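Uncharacterized protein (Bacteroides eggerthii, PDB 4GDZ) is of unknown function but belongs to the DUF4251 family, folds as a long, curled antiparallel beta-sheet and holds a magnesium ion in the crystal. Local coordinates at residues T145-P148 with N153-T156; T68-V73 with T79-F84; V54-R57 with T61-V64; C118-Q123 with A129-T134. All coordinates share one frame; numbering follows the deposited sequence. Where two conformers were deposited one is given.

Following the chain from the N terminus, contact 3 closes first, at the turn between strands 46-55 and 61-74. Contact 2 then pairs strand 61-74 with 77-85, contact 4 joins 116-123 to 128-135, and contact 1 closes the hairpin of 141-148 and 155-163 beside the magnesium ion. All four are in series; none nests in or crosses another. Strand 155-163 lies next to 46-55, where Thr156 O is 2.8 Å from Met55 N, so the last hairpin ties the first strands to the later ones. The sheet also curls: Phe120 of contact 4 packs on Val71 and Val73 of contact 2, and Ile146 of contact 1 on Val80 and Val82, although their strands are not neighbours.

Contact 1 of 4, residues T145-P148 with N153-T156; sequences TINP and NTMT. With MG (magnesium ion), chain B.
Thr145 and Thr156 meet through their hydroxyls, OG1 to OG1 at 2.9 Å, across a non-hydrogen-bonded antiparallel pair. The pair puts both side chains on one face of the sheet; there each OG1 stands beside its own backbone N (chi1 -59° in Thr145), and the hydroxyls turn to each other. Thr145 OG1 is also hydrogen-bonded to Gln60 NE2 of the second subunit. A valine here would remove that oxygen, and both Thr156 OG1 and the Gln60 amide of the neighbouring chain would probably be left without this mate.

Ile146 and Met155 form the next, hydrogen-bonded pair: Ile146 N to Met155 O is 2.8 Å and nearly straight (172°), and Met155 N to Ile146 O is 3.0 Å. In one of its two modelled conformers the selenomethionine at Met155 bends at chi3 (-56°), which returns CE toward the 145-148 strand, 3.9 Å from Pro148 CG. Ile146 CG2 lies beside the same methyl.

Asn147 brings OD1 to 2.4 Å from the magnesium ion, while Thr154 CG2 lies 3.6 Å from Asn147 CG. Pro148 O, at 2.5 Å from the metal, follows in sequence, and Asn153 O reaches it from the loop leading into strand 155-163, at 2.3 Å. Asn151 O completes the protein ligands. Because all four are uncharged oxygens, the ion probably keeps much of its positive charge, and it ties the end of strand 141-148 to that loop, just beyond the last backbone hydrogen bond.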
# COMPACT_ATOMS: atom_id res chain seq x y z
N THR A 145 -0.34 -3.65 13.25
CA THR A 145 1.07 -3.99 13.26
C THR A 145 1.46 -4.49 14.62
O THR A 145 1.14 -3.85 15.65
CB THR A 145 1.91 -2.72 12.89
OG1 THR A 145 1.48 -2.31 11.59
CG2 THR A 145 3.47 -3.00 12.89
N ILE A 146 2.14 -5.63 14.63
CA ILE A 146 2.55 -6.33 15.82
C ILE A 146 4.06 -6.37 15.88
O ILE A 146 4.74 -6.88 14.96
CB ILE A 146 1.94 -7.77 15.85
CG1 ILE A 146 0.39 -7.69 15.78
CG2 ILE A 146 2.40 -8.57 17.09
CD1 ILE A 146 -0.28 -8.81 15.04
N ASN A 147 4.60 -5.87 16.99
CA ASN A 147 6.03 -5.75 17.18
C ASN A 147 6.47 -6.48 18.44
O ASN A 147 6.41 -5.89 19.53
CB ASN A 147 6.41 -4.24 17.22
CG ASN A 147 7.90 -3.99 17.36
OD1 ASN A 147 8.70 -4.90 17.35
ND2 ASN A 147 8.27 -2.73 17.50
N PRO A 148 6.95 -7.74 18.32
CA PRO A 148 7.39 -8.47 19.52
C PRO A 148 8.66 -7.90 20.10
O PRO A 148 9.42 -7.28 19.39
CB PRO A 148 7.65 -9.90 18.97
CG PRO A 148 6.79 -9.99 17.75
CD PRO A 148 6.92 -8.63 17.14
N ASN A 153 12.01 -6.70 14.06
CA ASN A 153 11.04 -7.02 13.03
C ASN A 153 9.57 -6.90 13.52
O ASN A 153 9.27 -6.91 14.72
CB ASN A 153 11.31 -8.42 12.48
CG ASN A 153 12.76 -8.59 12.03
OD1 ASN A 153 13.37 -7.66 11.50
ND2 ASN A 153 13.32 -9.76 12.25
N THR A 154 8.66 -6.74 12.58
CA THR A 154 7.26 -6.54 12.87
C THR A 154 6.47 -7.29 11.81
O THR A 154 7.03 -7.70 10.79
CB THR A 154 6.90 -5.03 12.87
OG1 THR A 154 7.03 -4.55 11.55
CG2 THR A 154 7.84 -4.21 13.77
N MSE A 155 5.18 -7.48 12.08
CA MSE A 155 4.25 -8.11 11.16
C MSE A 155 3.02 -7.23 11.08
O MSE A 155 2.56 -6.70 12.10
CB MSE A 155 3.84 -9.50 11.65
CG MSE A 155 4.95 -10.53 11.56
SE MSE A 155 4.80 -11.89 12.93
CE MSE A 155 4.83 -10.54 14.39
N THR A 156 2.49 -7.05 9.87
CA THR A 156 1.31 -6.20 9.62
C THR A 156 0.26 -7.06 8.94
O THR A 156 0.54 -7.71 7.91
CB THR A 156 1.69 -4.94 8.82
OG1 THR A 156 2.60 -4.13 9.59
CG2 THR A 156 0.43 -4.06 8.45
MG MG B . 9.81 -6.94 16.98

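Contact 2 of 4, residues T68-V73 with T79-F84; sequences TNFVLV and TVQVAF
Thr79 and Leu72 exchange two backbone hydrogen bonds, Leu72 N to Thr79 O at 2.8 Å and Thr79 N to Leu72 O at 2.9 Å; Thr79 OG1 turns instead to Asp100. Val80 comes next in a non-hydrogen-bonded pair with Val71. Their side chains lie alongside and point the same way, CG2 to CG2 at 3.8 Å, on the face where Val80 also meets Ile122 and Ile146.

Gln81 receives Phe70 N on its carbonyl O at 2.9 Å and returns the bond from its own N. On the same face as the Phe70 ring, Gln81 CB is 3.8 Å from Phe70 CE2; the amide is turned 73° from the ring plane, and its NE2 bonds to Thr98 OG1. Val82 places CG1 3.4 Å from Asn69 OD1.

At Ala83 the side-chain amide of Asn69 takes over the strand pairing, OD1 accepting Ala83 N at 2.9 Å and ND2 giving to Ala83 O at 2.9 Å. CG beside the backbone N (chi1 -70°) aims it there. ND2 has a further acceptor in Thr65 O, so this buried amide has both its ends engaged, which fixes its orientation and extends this hairpin's ladder beyond strand 70-73.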
# COMPACT_ATOMS: atom_id res chain seq x y z
N THR A 68 -5.69 -18.65 13.82
CA THR A 68 -4.42 -18.39 14.50
C THR A 68 -3.81 -17.04 14.09
O THR A 68 -2.61 -16.87 14.15
CB THR A 68 -3.41 -19.52 14.19
OG1 THR A 68 -3.23 -19.61 12.76
CG2 THR A 68 -3.92 -20.88 14.72
N ASN A 69 -4.66 -16.08 13.71
CA ASN A 69 -4.22 -14.74 13.35
C ASN A 69 -5.22 -13.69 13.84
O ASN A 69 -6.19 -13.32 13.14
CB ASN A 69 -3.99 -14.64 11.83
CG ASN A 69 -2.79 -15.43 11.38
OD1 ASN A 69 -1.65 -15.00 11.57
ND2 ASN A 69 -3.03 -16.62 10.82
N PHE A 70 -5.05 -13.28 15.09
CA PHE A 70 -5.97 -12.38 15.74
C PHE A 70 -5.34 -11.62 16.90
O PHE A 70 -4.31 -12.02 17.45
CB PHE A 70 -7.22 -13.13 16.22
CG PHE A 70 -6.93 -14.13 17.33
CD1 PHE A 70 -6.94 -13.72 18.64
CD2 PHE A 70 -6.60 -15.45 17.03
CE1 PHE A 70 -6.63 -14.62 19.65
CE2 PHE A 70 -6.30 -16.35 18.03
CZ PHE A 70 -6.30 -15.93 19.33
N VAL A 71 -6.01 -10.53 17.27
CA VAL A 71 -5.70 -9.75 18.46
C VAL A 71 -7.00 -9.61 19.24
O VAL A 71 -8.01 -9.07 18.74
CB VAL A 71 -5.09 -8.36 18.13
CG1 VAL A 71 -4.85 -7.59 19.44
CG2 VAL A 71 -3.77 -8.51 17.34
N LEU A 72 -6.99 -10.13 20.46
CA LEU A 72 -8.15 -10.12 21.35
C LEU A 72 -7.82 -9.30 22.58
O LEU A 72 -6.77 -9.50 23.21
CB LEU A 72 -8.49 -11.55 21.77
CG LEU A 72 -9.73 -11.74 22.68
CD1 LEU A 72 -10.39 -13.08 22.40
CD2 LEU A 72 -9.33 -11.62 24.13
N VAL A 73 -8.70 -8.37 22.92
CA VAL A 73 -8.56 -7.56 24.12
C VAL A 73 -9.87 -7.69 24.87
O VAL A 73 -10.96 -7.51 24.30
CB VAL A 73 -8.22 -6.08 23.80
CG1 VAL A 73 -8.33 -5.22 25.07
CG2 VAL A 73 -6.81 -5.98 23.19
N THR A 79 -4.66 -11.21 24.24
CA THR A 79 -3.96 -12.28 23.56
C THR A 79 -3.75 -11.87 22.10
O THR A 79 -4.68 -11.44 21.41
CB THR A 79 -4.79 -13.59 23.56
OG1 THR A 79 -5.12 -13.94 24.90
CG2 THR A 79 -4.00 -14.76 22.94
N VAL A 80 -2.53 -12.01 21.66
CA VAL A 80 -2.22 -11.92 20.24
C VAL A 80 -1.64 -13.24 19.80
O VAL A 80 -0.74 -13.81 20.43
CB VAL A 80 -1.30 -10.73 19.88
CG1 VAL A 80 -0.05 -10.70 20.72
CG2 VAL A 80 -0.93 -10.78 18.38
N GLN A 81 -2.19 -13.76 18.71
CA GLN A 81 -1.65 -14.93 18.07
C GLN A 81 -1.53 -14.64 16.57
O GLN A 81 -2.50 -14.24 15.95
CB GLN A 81 -2.54 -16.15 18.30
CG GLN A 81 -1.96 -17.44 17.68
CD GLN A 81 -2.60 -18.69 18.23
OE1 GLN A 81 -3.74 -19.01 17.89
NE2 GLN A 81 -1.87 -19.41 19.10
N VAL A 82 -0.35 -14.87 16.01
CA VAL A 82 -0.08 -14.73 14.57
C VAL A 82 0.69 -15.97 14.15
O VAL A 82 1.61 -16.39 14.84
CB VAL A 82 0.75 -13.45 14.25
CG1 VAL A 82 1.13 -13.40 12.75
CG2 VAL A 82 -0.03 -12.19 14.66
N ALA A 83 0.30 -16.57 13.03
CA ALA A 83 0.98 -17.73 12.49
C ALA A 83 0.58 -17.87 11.03
O ALA A 83 -0.57 -18.21 10.72
CB ALA A 83 0.68 -19.03 13.25
N PHE A 84 1.53 -17.59 10.15
CA PHE A 84 1.29 -17.68 8.70
C PHE A 84 2.45 -18.42 8.05
O PHE A 84 3.62 -18.32 8.47
CB PHE A 84 1.04 -16.29 8.09
CG PHE A 84 2.13 -15.29 8.32
CD1 PHE A 84 3.21 -15.19 7.43
CD2 PHE A 84 2.06 -14.41 9.39
CE1 PHE A 84 4.18 -14.24 7.63
CE2 PHE A 84 3.06 -13.48 9.60
CZ PHE A 84 4.13 -13.40 8.73

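Contact 3 of 4, residues V54-R57 with T61-V64; sequences VMFR and TAFV
Phe56 carries CG beside its backbone N (chi1 -58°), and this swings the ring back alongside the paired strands, where its edge meets the Thr61-Ala62 backbone. CE2 does the touching, 3.6 Å from Ala62 N and 3.8 Å from Ala62 CB, and both approach at the edge of the ring. Val54 sets CG1 between its backbone N and carbonyl carbon (chi1 55°), which puts that methyl 3.4 Å from Ala62 O and 3.7 Å from Val64 CG1. The two valine side chains are at about a right angle.

This is the turn end of the beta hairpin formed by strands 46-55 and 61-74. Val54 and Ala62 form a hydrogen-bonded antiparallel pair here: Val54 N reaches Ala62 O at 2.9 Å with an N-H...O angle of 161°, and Ala62 N reaches Val54 O at 3.0 Å, in the carbonyl plane. Thr61 CA adds a C-H...O contact to Val54 O at 3.2 Å. Met55, paired with Thr61 on the other face, packs against Thr156 and Ser158.

The Phe56 ring stacks with Tyr88, so an alanine here would probably leave Tyr88 without its stacking partner and open a gap beside the Ala62 methyl. Phe84 packs on both Val54 and Val64, and Ala62 on Asn117 of the third subunit.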
# COMPACT_ATOMS: atom_id res chain seq x y z
N VAL A 54 -1.91 -11.07 5.54
CA VAL A 54 -0.66 -10.47 5.92
C VAL A 54 -0.22 -9.54 4.79
O VAL A 54 -0.41 -9.83 3.59
CB VAL A 54 0.41 -11.54 6.30
CG1 VAL A 54 0.61 -12.54 5.18
CG2 VAL A 54 1.72 -10.86 6.67
N MSE A 55 0.31 -8.39 5.19
CA MSE A 55 0.74 -7.37 4.27
C MSE A 55 2.25 -7.21 4.27
O MSE A 55 2.88 -7.12 5.32
CB MSE A 55 0.06 -6.05 4.65
CG MSE A 55 -1.49 -6.17 4.63
SE MSE A 55 -2.35 -4.65 5.54
CE MSE A 55 -1.33 -3.12 4.75
N PHE A 56 2.83 -7.18 3.06
CA PHE A 56 4.28 -7.08 2.89
C PHE A 56 4.71 -5.66 2.53
O PHE A 56 3.95 -4.91 1.94
CB PHE A 56 4.77 -8.10 1.82
CG PHE A 56 4.42 -9.52 2.17
CD1 PHE A 56 5.19 -10.25 3.07
CD2 PHE A 56 3.26 -10.09 1.70
CE1 PHE A 56 4.83 -11.53 3.46
CE2 PHE A 56 2.89 -11.36 2.06
CZ PHE A 56 3.66 -12.09 2.95
N ARG A 57 5.95 -5.34 2.86
CA ARG A 57 6.53 -3.98 2.70
C ARG A 57 6.50 -3.53 1.23
O ARG A 57 6.35 -2.36 0.94
CB ARG A 57 8.00 -4.00 3.19
CG ARG A 57 8.46 -2.87 4.07
CD ARG A 57 9.85 -3.18 4.63
NE ARG A 57 10.78 -3.55 3.56
CZ ARG A 57 12.08 -3.76 3.72
NH1 ARG A 57 12.65 -3.64 4.92
NH2 ARG A 57 12.82 -4.09 2.67
N THR A 61 0.37 -8.83 -0.71
CA THR A 61 -0.34 -9.43 0.41
C THR A 61 -0.33 -10.96 0.22
O THR A 61 0.01 -11.44 -0.86
CB THR A 61 -1.80 -9.00 0.46
OG1 THR A 61 -2.40 -9.48 -0.73
CG2 THR A 61 -1.98 -7.45 0.54
N ALA A 62 -0.64 -11.71 1.27
CA ALA A 62 -0.96 -13.14 1.15
C ALA A 62 -2.08 -13.41 2.13
O ALA A 62 -2.14 -12.77 3.20
CB ALA A 62 0.24 -14.02 1.50
N PHE A 63 -2.97 -14.34 1.81
CA PHE A 63 -4.05 -14.69 2.76
C PHE A 63 -3.55 -15.57 3.90
O PHE A 63 -2.53 -16.23 3.76
CB PHE A 63 -5.24 -15.32 2.07
CG PHE A 63 -4.90 -16.51 1.21
CD1 PHE A 63 -4.72 -17.78 1.78
CD2 PHE A 63 -4.78 -16.37 -0.16
CE1 PHE A 63 -4.44 -18.88 0.98
CE2 PHE A 63 -4.50 -17.47 -0.96
CZ PHE A 63 -4.31 -18.72 -0.37
N VAL A 64 -4.24 -15.52 5.04
CA VAL A 64 -3.88 -16.26 6.25
C VAL A 64 -5.18 -16.76 6.89
O VAL A 64 -6.24 -16.26 6.60
CB VAL A 64 -3.10 -15.44 7.31
CG1 VAL A 64 -1.79 -14.89 6.75
CG2 VAL A 64 -3.98 -14.36 7.96

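Contact 4 of 4, residues C118-Q123 with A129-T134; sequences CSFSIQ and AQIFLT
Phe120 and Ile131 pack ring against branched chain. Phe120 has CG between its backbone N and carbonyl carbon, the crowded position (chi1 58°), which lays the ring across the strand so that Ile131 CB sits over one face in a CH-pi contact, 3.9 Å from the ring centroid and 14° off the normal. In one of its two modelled conformers Ile131 spreads its two branches over the same face, toward the rim: CG2 is 3.6 Å from Phe120 CZ and CG1 is 3.7 Å from Phe120 CE2. Val71 and Val73 pack on the same ring from strand 61-74.

Strands 116-123 and 128-135 form an antiparallel hairpin, and its paired segments, with axes 156° apart, exchange six backbone hydrogen bonds. Phe120 O to Ile131 N, at 2.8 Å, belongs to this ladder, as does the pair between Cys118 and Leu133.

On the other face, Ser121 OG and the extended Gln130 side chain share a water: it lies 2.7 Å from Ser121 OG and accepts from Gln130 NE2 at 2.9 Å. Phe132, with CG anti to the backbone N, brings CD1 to 3.4 Å from Cys118 O, while Ser119 CB is at the ring's edge. Tyr88 of the second subunit meets this Phe132 ring edge-to-face.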
# COMPACT_ATOMS: atom_id res chain seq x y z
N CYS A 118 -4.88 3.65 17.28
CA CYS A 118 -4.77 3.16 18.65
C CYS A 118 -3.49 2.34 18.85
O CYS A 118 -3.12 1.59 17.95
CB CYS A 118 -5.99 2.28 18.95
SG CYS A 118 -6.03 1.49 20.58
N SER A 119 -2.87 2.42 20.02
CA SER A 119 -1.73 1.56 20.35
C SER A 119 -1.90 1.02 21.74
O SER A 119 -2.59 1.63 22.59
CB SER A 119 -0.37 2.31 20.20
OG SER A 119 -0.14 3.24 21.25
N PHE A 120 -1.24 -0.10 21.97
CA PHE A 120 -1.21 -0.73 23.28
C PHE A 120 -0.18 -1.84 23.26
O PHE A 120 0.32 -2.22 22.18
CB PHE A 120 -2.61 -1.26 23.71
CG PHE A 120 -3.22 -2.25 22.76
CD1 PHE A 120 -3.99 -1.82 21.70
CD2 PHE A 120 -3.04 -3.62 22.95
CE1 PHE A 120 -4.55 -2.73 20.82
CE2 PHE A 120 -3.62 -4.52 22.08
CZ PHE A 120 -4.36 -4.08 21.01
N SER A 121 0.19 -2.33 24.44
CA SER A 121 1.07 -3.48 24.58
C SER A 121 0.37 -4.63 25.30
O SER A 121 -0.48 -4.41 26.15
CB SER A 121 2.36 -3.11 25.32
OG SER A 121 3.22 -2.45 24.41
N ILE A 122 0.72 -5.85 24.90
CA ILE A 122 0.31 -7.09 25.59
C ILE A 122 1.56 -7.66 26.22
O ILE A 122 2.55 -7.89 25.51
CB ILE A 122 -0.34 -8.10 24.64
CG1 ILE A 122 -1.61 -7.49 24.02
CG2 ILE A 122 -0.68 -9.41 25.37
CD1 ILE A 122 -2.29 -8.38 23.01
N GLN A 123 1.55 -7.84 27.54
CA GLN A 123 2.72 -8.32 28.29
C GLN A 123 2.49 -9.76 28.76
O GLN A 123 1.58 -10.03 29.55
CB GLN A 123 2.98 -7.44 29.52
CG GLN A 123 4.14 -7.92 30.42
CD GLN A 123 5.50 -7.71 29.79
OE1 GLN A 123 5.85 -6.59 29.45
NE2 GLN A 123 6.26 -8.80 29.61
N ALA A 129 4.46 -7.75 23.20
CA ALA A 129 4.29 -7.24 21.83
C ALA A 129 3.64 -5.87 21.92
O ALA A 129 2.69 -5.68 22.67
CB ALA A 129 3.43 -8.16 20.95
N GLN A 130 4.18 -4.93 21.15
CA GLN A 130 3.57 -3.61 20.94
C GLN A 130 2.68 -3.63 19.69
O GLN A 130 3.07 -4.14 18.63
CB GLN A 130 4.64 -2.55 20.84
CG GLN A 130 4.04 -1.15 20.75
CD GLN A 130 5.11 -0.13 20.97
OE1 GLN A 130 6.04 -0.03 20.18
NE2 GLN A 130 5.00 0.60 22.06
N ILE A 131 1.46 -3.12 19.84
CA ILE A 131 0.39 -3.24 18.85
C ILE A 131 -0.04 -1.83 18.40
O ILE A 131 -0.26 -0.97 19.24
CB ILE A 131 -0.86 -3.91 19.48
CG1 ILE A 131 -0.49 -5.17 20.30
CG2 ILE A 131 -1.89 -4.21 18.39
CD1 ILE A 131 0.14 -6.30 19.51
N PHE A 132 -0.18 -1.63 17.10
CA PHE A 132 -0.72 -0.40 16.53
C PHE A 132 -1.86 -0.79 15.60
O PHE A 132 -1.68 -1.59 14.70
CB PHE A 132 0.35 0.39 15.77
CG PHE A 132 -0.17 1.66 15.10
CD1 PHE A 132 -0.69 2.72 15.85
CD2 PHE A 132 -0.22 1.76 13.72
CE1 PHE A 132 -1.20 3.86 15.25
CE2 PHE A 132 -0.71 2.91 13.11
CZ PHE A 132 -1.21 3.96 13.88
N LEU A 133 -3.03 -0.21 15.83
CA LEU A 133 -4.25 -0.58 15.12
C LEU A 133 -4.90 0.66 14.55
O LEU A 133 -5.01 1.69 15.23
CB LEU A 133 -5.19 -1.31 16.11
CG LEU A 133 -6.60 -1.76 15.74
CD1 LEU A 133 -7.13 -2.65 16.85
CD2 LEU A 133 -7.52 -0.56 15.56
N THR A 134 -5.34 0.58 13.28
CA THR A 134 -6.00 1.68 12.61
C THR A 134 -7.32 1.19 12.03
O THR A 134 -7.42 0.06 11.55
CB THR A 134 -5.15 2.28 11.48
OG1 THR A 134 -4.87 1.25 10.52
CG2 THR A 134 -3.85 2.87 12.04
O HOH W 1 2.90 0.25 24.03